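Local coordinates for capsid protein (Infectious hypodermal and hematopoietic necrosis virus, PDB 3N7X), which forms the icosahedral capsid of a shrimp-infecting densovirus, assembling from sixty copies and binding calcium ions at contacts between subunits, at residues Q51-F56 / Q286-L291. Sequence-based numbering, arbitrary orientation.
Sequences QTRRYF and QADFFL. With CA (calcium ion), chain B.
R54 and F289 meet on one face of an antiparallel strand pair in the capsid beta-barrel. Strand 45-59 pairs here with strand 281-296, which strand 111-131 flanks in the same sheet. T52 with F289 and R54 with A287 are hydrogen-bonded pairs. R53 with D288 is a non-hydrogen-bonded pair. Four N-H...O bonds join the backbones.

The R54 chain is extended from CG to NE and crosses F289 at about a right angle. Its guanidinium makes a cation-pi contact, with CZ of R54 4.8 Å from the F289 ring centroid and 13° off the ring normal. The two planes are 46° apart, so this is not a flat stack. NH1 lies over the ring centre. T52 CG2 covers one face of the same guanidinium, toward its rim, and also touches F289 CB at 3.7 Å. NH2 of R54 is hydrogen-bonded to L81 O, which helps fix the group.

F56 and F289 come from opposite directions. CG of F56 is anti to its carbonyl carbon (chi1 -69°), turning the ring toward A287 and F289. Its CE2 packs on A287 CB at 3.6 Å, and its CZ meets F289 CZ at 3.6 Å. The rings meet rim to rim.

R53, Q286 and D288 form a polar group on the other face. Within strand 281-296, Q286 NE2 donates to D288 OD1 at 2.9 Å, on the oxygen's syn lone pair. R53 lays CB and CG against that oxygen, while its guanidinium bonds I194 O and F197 O of a second subunit and L38 O of a third, whose L38 N bonds D288 OD2. On the strand edge away from 281-296, backbone O of Y55 binds calcium at 2.4 Å, joined by Q176 O, E191 OE2 of the second subunit and three waters.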
loop_
_atom_site.group_PDB
_atom_site.type_symbol
_atom_site.label_atom_id
_atom_site.label_comp_id
_atom_site.label_asym_id
_atom_site.label_seq_id
_atom_site.Cartn_x
_atom_site.Cartn_y
_atom_site.Cartn_z
ATOM N N GLN A 51 63.887 -66.579 2.579
ATOM C CA GLN A 51 63.291 -66.742 1.256
ATOM C C GLN A 51 64.149 -67.660 0.407
ATOM O O GLN A 51 65.375 -67.611 0.489
ATOM C CB GLN A 51 63.181 -65.386 0.553
ATOM C CG GLN A 51 62.411 -64.341 1.331
ATOM C CD GLN A 51 62.612 -62.937 0.791
ATOM O OE1 GLN A 51 63.743 -62.495 0.586
ATOM N NE2 GLN A 51 61.512 -62.223 0.571
ATOM N N THR A 52 63.505 -68.495 -0.407
ATOM C CA THR A 52 64.227 -69.400 -1.292
ATOM C C THR A 52 63.307 -69.927 -2.395
ATOM O O THR A 52 62.090 -69.755 -2.328
ATOM C CB THR A 52 64.829 -70.597 -0.516
ATOM O OG1 THR A 52 65.768 -71.286 -1.355
ATOM C CG2 THR A 52 63.732 -71.574 -0.084
ATOM N N ARG A 53 63.892 -70.563 -3.409
ATOM C CA ARG A 53 63.117 -71.117 -4.515
ATOM C C ARG A 53 63.609 -72.533 -4.809
ATOM O O ARG A 53 64.802 -72.807 -4.709
ATOM C CB ARG A 53 63.272 -70.250 -5.766
ATOM C CG ARG A 53 63.228 -68.745 -5.520
ATOM C CD ARG A 53 63.216 -68.011 -6.854
ATOM N NE ARG A 53 63.514 -66.588 -6.739
ATOM C CZ ARG A 53 64.744 -66.081 -6.690
ATOM N NH1 ARG A 53 65.799 -66.881 -6.741
ATOM N NH2 ARG A 53 64.917 -64.767 -6.609
ATOM N N ARG A 54 62.699 -73.425 -5.188
ATOM C CA ARG A 54 63.064 -74.813 -5.468
ATOM C C ARG A 54 62.291 -75.412 -6.635
ATOM O O ARG A 54 61.283 -74.852 -7.076
ATOM C CB ARG A 54 62.820 -75.661 -4.218
ATOM C CG ARG A 54 63.662 -75.215 -3.053
ATOM C CD ARG A 54 63.280 -75.853 -1.739
ATOM N NE ARG A 54 64.203 -75.385 -0.708
ATOM C CZ ARG A 54 63.994 -75.473 0.604
ATOM N NH1 ARG A 54 62.880 -76.021 1.075
ATOM N NH2 ARG A 54 64.900 -74.988 1.444
ATOM N N TYR A 55 62.779 -76.545 -7.141
ATOM C CA TYR A 55 62.105 -77.256 -8.224
ATOM C C TYR A 55 61.581 -78.553 -7.626
ATOM O O TYR A 55 62.316 -79.253 -6.919
ATOM C CB TYR A 55 63.054 -77.658 -9.356
ATOM C CG TYR A 55 63.728 -76.553 -10.130
ATOM C CD1 TYR A 55 63.011 -75.461 -10.615
ATOM C CD2 TYR A 55 65.086 -76.640 -10.436
ATOM C CE1 TYR A 55 63.636 -74.480 -11.389
ATOM C CE2 TYR A 55 65.717 -75.672 -11.207
ATOM C CZ TYR A 55 64.992 -74.596 -11.681
ATOM O OH TYR A 55 65.631 -73.649 -12.449
ATOM N N PHE A 56 60.322 -78.873 -7.910
ATOM C CA PHE A 56 59.727 -80.114 -7.431
ATOM C C PHE A 56 59.197 -80.891 -8.631
ATOM O O PHE A 56 58.737 -80.293 -9.613
ATOM C CB PHE A 56 58.556 -79.848 -6.476
ATOM C CG PHE A 56 58.957 -79.272 -5.143
ATOM C CD1 PHE A 56 60.249 -79.424 -4.652
ATOM C CD2 PHE A 56 58.009 -78.626 -4.346
ATOM C CE1 PHE A 56 60.593 -78.944 -3.387
ATOM C CE2 PHE A 56 58.340 -78.144 -3.078
ATOM C CZ PHE A 56 59.635 -78.303 -2.597
ATOM N N GLN A 286 57.785 -74.849 -9.835
ATOM C CA GLN A 286 58.720 -74.021 -9.094
ATOM C C GLN A 286 58.005 -73.761 -7.777
ATOM O O GLN A 286 56.793 -73.544 -7.756
ATOM C CB GLN A 286 58.985 -72.691 -9.801
ATOM C CG GLN A 286 60.052 -71.866 -9.097
ATOM C CD GLN A 286 60.300 -70.524 -9.751
ATOM O OE1 GLN A 286 60.381 -70.423 -10.976
ATOM N NE2 GLN A 286 60.440 -69.483 -8.935
ATOM N N ALA A 287 58.742 -73.802 -6.677
ATOM C CA ALA A 287 58.135 -73.573 -5.378
ATOM C C ALA A 287 58.907 -72.504 -4.624
ATOM O O ALA A 287 60.089 -72.676 -4.325
ATOM C CB ALA A 287 58.109 -74.871 -4.581
ATOM N N ASP A 288 58.237 -71.397 -4.327
ATOM C CA ASP A 288 58.870 -70.304 -3.604
ATOM C C ASP A 288 58.455 -70.362 -2.137
ATOM O O ASP A 288 57.267 -70.458 -1.819
ATOM C CB ASP A 288 58.491 -68.964 -4.244
ATOM C CG ASP A 288 58.958 -68.857 -5.702
ATOM O OD1 ASP A 288 59.925 -69.564 -6.080
ATOM O OD2 ASP A 288 58.368 -68.057 -6.468
ATOM N N PHE A 289 59.450 -70.318 -1.254
ATOM C CA PHE A 289 59.239 -70.403 0.189
ATOM C C PHE A 289 59.611 -69.135 0.922
ATOM O O PHE A 289 60.510 -68.405 0.504
ATOM C CB PHE A 289 60.100 -71.517 0.789
ATOM C CG PHE A 289 59.701 -72.898 0.372
ATOM C CD1 PHE A 289 59.053 -73.745 1.268
ATOM C CD2 PHE A 289 60.000 -73.370 -0.904
ATOM C CE1 PHE A 289 58.709 -75.049 0.899
ATOM C CE2 PHE A 289 59.661 -74.669 -1.284
ATOM C CZ PHE A 289 59.015 -75.511 -0.379
ATOM N N PHE A 290 58.938 -68.896 2.042
ATOM C CA PHE A 290 59.242 -67.740 2.870
ATOM C C PHE A 290 58.823 -68.017 4.311
ATOM O O PHE A 290 57.875 -68.766 4.566
ATOM C CB PHE A 290 58.512 -66.486 2.372
ATOM C CG PHE A 290 57.059 -66.453 2.737
ATOM C CD1 PHE A 290 56.111 -67.103 1.945
ATOM C CD2 PHE A 290 56.643 -65.837 3.917
ATOM C CE1 PHE A 290 54.767 -67.144 2.324
ATOM C CE2 PHE A 290 55.303 -65.872 4.308
ATOM C CZ PHE A 290 54.363 -66.530 3.508
ATOM N N LEU A 291 59.542 -67.408 5.247
ATOM C CA LEU A 291 59.237 -67.542 6.659
ATOM C C LEU A 291 59.686 -66.277 7.376
ATOM O O LEU A 291 60.788 -65.772 7.140
ATOM C CB LEU A 291 59.935 -68.764 7.256
ATOM C CG LEU A 291 59.689 -68.956 8.760
ATOM C CD1 LEU A 291 59.736 -70.434 9.110
ATOM C CD2 LEU A 291 60.723 -68.167 9.563
HETATM CA CA CA B . 64.352 -80.330 -6.183
HETATM O O HOH W 1 64.582 -80.864 -8.525
HETATM O O HOH W 2 63.079 -82.269 -6.722
HETATM O O HOH W 3 64.590 -78.713 -4.408
#